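Local coordinates for protein geranylgeranyl pyrophosphate synthetase (Pyrococcus horikoshii, PDB 1WY0) that probably joins isoprenoid diphosphate building blocks into geranylgeranyl diphosphate, at residues H79-V84 with E148-Q153; D86-M91 with M109-G114. All coordinates share one frame; numbering follows the deposited sequence.

In the fold
Both contacts are buried and use helix 69-90, which meets helix 132-159 in contact 1 and helix 107-126 in contact 2, about two helical turns nearer its C-terminal end. Contact 1 lies about 9 Å from the centre of the chain and contact 2 about 17 Å, their own centres being 11 Å apart. The chemistry differs: contact 1 brings a tyrosine hydroxyl and a cysteine sulfur to a mercury ion, whereas contact 2 is purely aliphatic. The two also touch directly, with Y81 CB 3.3 Å from G114 O, and both reach the second subunit, so the three helices form one body beside the dimer interface.

Contact 1: residues H79-V84 with E148-Q153; sequences HNYSLV and ELCEGQ. With HG (mercury (II) ion), chain B.
The hydroxyl of Y81 and the sulfur of C150, on neighbouring helices, meet at a mercury (II) ion. C150 SG binds the ion at 2.7 Å, while Y81 OH stands 3.0 Å from the mercury. Seen from the metal, sulfur and hydroxyl lie nearly at right angles, and Y81 OH and C150 SG stay 3.9 Å apart. The sulfur gets there because SG is anti to its own carbonyl carbon, chi1 -66°. The phenol ring is held from outside the pair: it stacks with F118 and meets H85 at a steep angle, and D115 of the second subunit packs on both Y81 and C150.

Beside the metal the packing is looser. S82 CB and L149 CD2 come no closer than 4.2 Å. L149 swings CG anti to its backbone N, chi1 177°, which carries the branch across to the serine. S82 turns its hydroxyl back into its own helix instead: OG donates to H79 O at 2.5 Å, tilted 27° from the carbonyl plane. L83 N reaches that oxygen from the same face, at 3.2 Å, so two donors grip H79 O.

Toward the more open side, H79 and E148 are partly exposed and take little or no part. L83 CG lies above one face of the H79 ring, offset toward its rim, and E148 pairs with R208 in a salt bridge. The helices thus touch sparingly, through four buried residues, as neighbours in the all-helical bundle of the polyprenyl synthetase fold, with a heavy-metal site at the dimer interface.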
# COMPACT_ATOMS: atom_id res chain seq x y z
N HIS A 79 -5.65 -8.48 -4.03
CA HIS A 79 -4.90 -9.57 -4.64
C HIS A 79 -4.01 -9.03 -5.76
O HIS A 79 -2.84 -9.43 -5.88
CB HIS A 79 -5.86 -10.63 -5.22
CG HIS A 79 -5.19 -11.65 -6.09
ND1 HIS A 79 -4.26 -12.55 -5.62
CD2 HIS A 79 -5.32 -11.90 -7.42
CE1 HIS A 79 -3.84 -13.32 -6.61
NE2 HIS A 79 -4.47 -12.94 -7.72
N ASN A 80 -4.55 -8.14 -6.57
CA ASN A 80 -3.79 -7.58 -7.68
C ASN A 80 -2.62 -6.72 -7.23
O ASN A 80 -1.54 -6.79 -7.81
CB ASN A 80 -4.71 -6.80 -8.62
CG ASN A 80 -5.32 -7.68 -9.69
OD1 ASN A 80 -4.61 -8.22 -10.54
ND2 ASN A 80 -6.63 -7.85 -9.64
N TYR A 81 -2.82 -5.91 -6.20
CA TYR A 81 -1.73 -5.08 -5.71
C TYR A 81 -0.60 -5.97 -5.17
O TYR A 81 0.58 -5.61 -5.28
CB TYR A 81 -2.22 -4.12 -4.62
CG TYR A 81 -1.57 -4.31 -3.26
CD1 TYR A 81 -2.18 -5.08 -2.27
CD2 TYR A 81 -0.37 -3.67 -2.95
CE1 TYR A 81 -1.61 -5.22 -1.01
CE2 TYR A 81 0.21 -3.80 -1.69
CZ TYR A 81 -0.42 -4.57 -0.72
OH TYR A 81 0.12 -4.65 0.54
N SER A 82 -0.95 -7.11 -4.58
CA SER A 82 0.09 -7.99 -4.05
C SER A 82 0.92 -8.62 -5.17
O SER A 82 2.09 -8.95 -5.00
CB SER A 82 -0.59 -9.09 -3.23
OG SER A 82 -1.16 -10.05 -4.11
N LEU A 83 0.27 -8.81 -6.33
CA LEU A 83 0.97 -9.38 -7.47
C LEU A 83 2.00 -8.40 -8.04
O LEU A 83 3.11 -8.76 -8.43
CB LEU A 83 -0.06 -9.72 -8.54
CG LEU A 83 -0.98 -10.87 -8.12
CD1 LEU A 83 -1.91 -11.31 -9.25
CD2 LEU A 83 -0.22 -12.11 -7.67
N VAL A 84 1.59 -7.12 -8.11
CA VAL A 84 2.49 -6.10 -8.64
C VAL A 84 3.75 -5.97 -7.79
O VAL A 84 4.87 -5.95 -8.28
CB VAL A 84 1.73 -4.77 -8.66
CG1 VAL A 84 2.66 -3.65 -9.12
CG2 VAL A 84 0.55 -4.86 -9.61
N GLU A 148 -1.66 -9.92 7.52
CA GLU A 148 -1.11 -11.28 7.41
C GLU A 148 -0.37 -11.48 6.10
O GLU A 148 0.66 -12.16 6.05
CB GLU A 148 -2.21 -12.33 7.48
CG GLU A 148 -2.73 -12.66 8.84
CD GLU A 148 -3.79 -13.74 8.73
OE1 GLU A 148 -3.41 -14.87 8.36
OE2 GLU A 148 -4.98 -13.46 9.00
N LEU A 149 -0.94 -10.92 5.04
CA LEU A 149 -0.39 -11.00 3.70
C LEU A 149 1.02 -10.38 3.68
O LEU A 149 1.94 -10.99 3.15
CB LEU A 149 -1.34 -10.28 2.74
CG LEU A 149 -1.02 -10.13 1.26
CD1 LEU A 149 -0.75 -11.48 0.61
CD2 LEU A 149 -2.21 -9.44 0.59
N CYS A 150 1.18 -9.19 4.26
CA CYS A 150 2.50 -8.54 4.31
C CYS A 150 3.44 -9.38 5.19
O CYS A 150 4.63 -9.51 4.89
CB CYS A 150 2.41 -7.13 4.92
SG CYS A 150 1.48 -5.87 3.99
N GLU A 151 2.91 -9.92 6.27
CA GLU A 151 3.72 -10.74 7.18
C GLU A 151 4.17 -12.02 6.52
O GLU A 151 5.31 -12.43 6.68
CB GLU A 151 2.93 -11.04 8.46
CG GLU A 151 2.91 -9.88 9.44
CD GLU A 151 1.87 -10.06 10.51
OE1 GLU A 151 1.23 -11.14 10.54
OE2 GLU A 151 1.68 -9.13 11.33
N GLY A 152 3.28 -12.65 5.75
CA GLY A 152 3.63 -13.88 5.07
C GLY A 152 4.66 -13.63 3.99
O GLY A 152 5.56 -14.44 3.77
N GLN A 153 4.54 -12.50 3.30
CA GLN A 153 5.50 -12.18 2.25
C GLN A 153 6.85 -11.82 2.89
O GLN A 153 7.90 -12.12 2.34
CB GLN A 153 4.96 -11.03 1.39
CG GLN A 153 5.93 -10.55 0.32
CD GLN A 153 6.35 -11.64 -0.66
OE1 GLN A 153 5.97 -12.80 -0.51
NE2 GLN A 153 7.15 -11.27 -1.66
HG HG B . 1.94 -6.78 1.48

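Contact 2: residues D86-M91 with M109-G114; sequences DDIMDM and MAILAG
I88 lays its terminal methyl over A110 and I111 at once. CD1 comes to 3.6 Å from A110 CB and 3.8 Å from I111 CG1, and one bond further back I88 CG1 still lies 4.1 Å from A110 CB. The side chain is fully stretched: chi2 of 176° drives CD1 straight out from helix 69-90 toward its neighbour. I111 crosses it at about a right angle, so the methyl end of one isoleucine abuts the CG1 branch of the other, with the small A110 side chain beside it. No hydrogen bond spans the two segments, and their CA atoms come nearest at I88 and A110, 7.8 Å apart.

I88 is the third residue of the DDIMD sequence at D86-D90, the first aspartate-rich motif of this family, which in relatives holds magnesium and the substrate diphosphate. Its apolar face grips helix 107-126 while D87 makes a salt bridge with R95. H102 of helix 101-105 packs against both I88 and A110. Helix 32-40 covers the far flank through V33 on M109, L34 on L112 and A37 on A113, and M89 of the second subunit packs on I111 and L112, leaving helix 107-126 between helices of both chains.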
# COMPACT_ATOMS: atom_id res chain seq x y z
N ASP A 86 4.84 -8.05 -5.40
CA ASP A 86 5.56 -9.31 -5.27
C ASP A 86 6.41 -9.61 -6.51
O ASP A 86 7.46 -10.23 -6.44
CB ASP A 86 4.53 -10.43 -5.06
CG ASP A 86 4.13 -10.47 -3.59
OD1 ASP A 86 4.62 -9.64 -2.84
OD2 ASP A 86 3.33 -11.33 -3.23
N ASP A 87 5.90 -9.17 -7.67
CA ASP A 87 6.64 -9.38 -8.91
C ASP A 87 7.95 -8.58 -8.92
O ASP A 87 8.93 -8.96 -9.54
CB ASP A 87 5.76 -8.96 -10.08
CG ASP A 87 4.93 -10.16 -10.53
OD1 ASP A 87 4.98 -11.18 -9.85
OD2 ASP A 87 4.25 -10.06 -11.55
N ILE A 88 7.90 -7.44 -8.24
CA ILE A 88 9.07 -6.56 -8.15
C ILE A 88 10.12 -7.26 -7.30
O ILE A 88 11.30 -7.28 -7.63
CB ILE A 88 8.75 -5.21 -7.44
CG1 ILE A 88 7.86 -4.34 -8.32
CG2 ILE A 88 10.05 -4.48 -7.12
CD1 ILE A 88 7.44 -3.05 -7.68
N MET A 89 9.66 -7.86 -6.21
CA MET A 89 10.53 -8.55 -5.29
C MET A 89 11.09 -9.86 -5.82
O MET A 89 12.29 -10.12 -5.72
CB MET A 89 9.78 -8.79 -3.98
CG MET A 89 9.36 -7.49 -3.29
SD MET A 89 8.58 -7.79 -1.72
CE MET A 89 7.39 -6.48 -1.63
N ASP A 90 10.21 -10.68 -6.39
CA ASP A 90 10.58 -11.98 -6.95
C ASP A 90 11.36 -11.84 -8.25
O ASP A 90 11.89 -12.82 -8.77
CB ASP A 90 9.31 -12.82 -7.20
CG ASP A 90 8.71 -13.38 -5.91
OD1 ASP A 90 8.89 -12.78 -4.83
OD2 ASP A 90 8.04 -14.44 -5.97
N MET A 91 11.45 -10.62 -8.77
CA MET A 91 12.15 -10.40 -10.03
C MET A 91 11.45 -11.18 -11.15
O MET A 91 12.10 -11.69 -12.07
CB MET A 91 13.61 -10.84 -9.90
CG MET A 91 14.40 -10.05 -8.85
SD MET A 91 16.16 -10.51 -8.73
CE MET A 91 16.89 -9.38 -9.99
N MET A 109 7.14 3.29 -10.72
CA MET A 109 5.75 3.39 -11.12
C MET A 109 4.98 2.11 -10.74
O MET A 109 3.78 2.16 -10.47
CB MET A 109 5.64 3.64 -12.63
CG MET A 109 4.21 3.97 -13.10
SD MET A 109 3.53 5.46 -12.29
CE MET A 109 4.68 6.74 -12.94
N ALA A 110 5.67 0.98 -10.70
CA ALA A 110 5.05 -0.28 -10.31
C ALA A 110 4.70 -0.23 -8.82
O ALA A 110 3.64 -0.71 -8.40
CB ALA A 110 5.99 -1.44 -10.59
N ILE A 111 5.58 0.34 -8.02
CA ILE A 111 5.31 0.45 -6.60
C ILE A 111 4.04 1.29 -6.46
O ILE A 111 3.09 0.88 -5.78
CB ILE A 111 6.45 1.13 -5.87
CG1 ILE A 111 7.63 0.18 -5.74
CG2 ILE A 111 5.98 1.60 -4.50
CD1 ILE A 111 8.94 0.86 -5.23
N LEU A 112 4.04 2.46 -7.10
CA LEU A 112 2.87 3.34 -7.05
C LEU A 112 1.59 2.69 -7.55
O LEU A 112 0.52 2.96 -7.01
CB LEU A 112 3.12 4.62 -7.85
CG LEU A 112 3.96 5.67 -7.13
CD1 LEU A 112 4.00 6.91 -7.99
CD2 LEU A 112 3.36 6.00 -5.74
N ALA A 113 1.67 1.86 -8.60
CA ALA A 113 0.49 1.20 -9.13
C ALA A 113 -0.06 0.25 -8.06
O ALA A 113 -1.27 0.18 -7.85
CB ALA A 113 0.83 0.42 -10.39
N GLY A 114 0.84 -0.50 -7.42
CA GLY A 114 0.43 -1.39 -6.35
C GLY A 114 -0.23 -0.58 -5.26
O GLY A 114 -1.24 -0.99 -4.73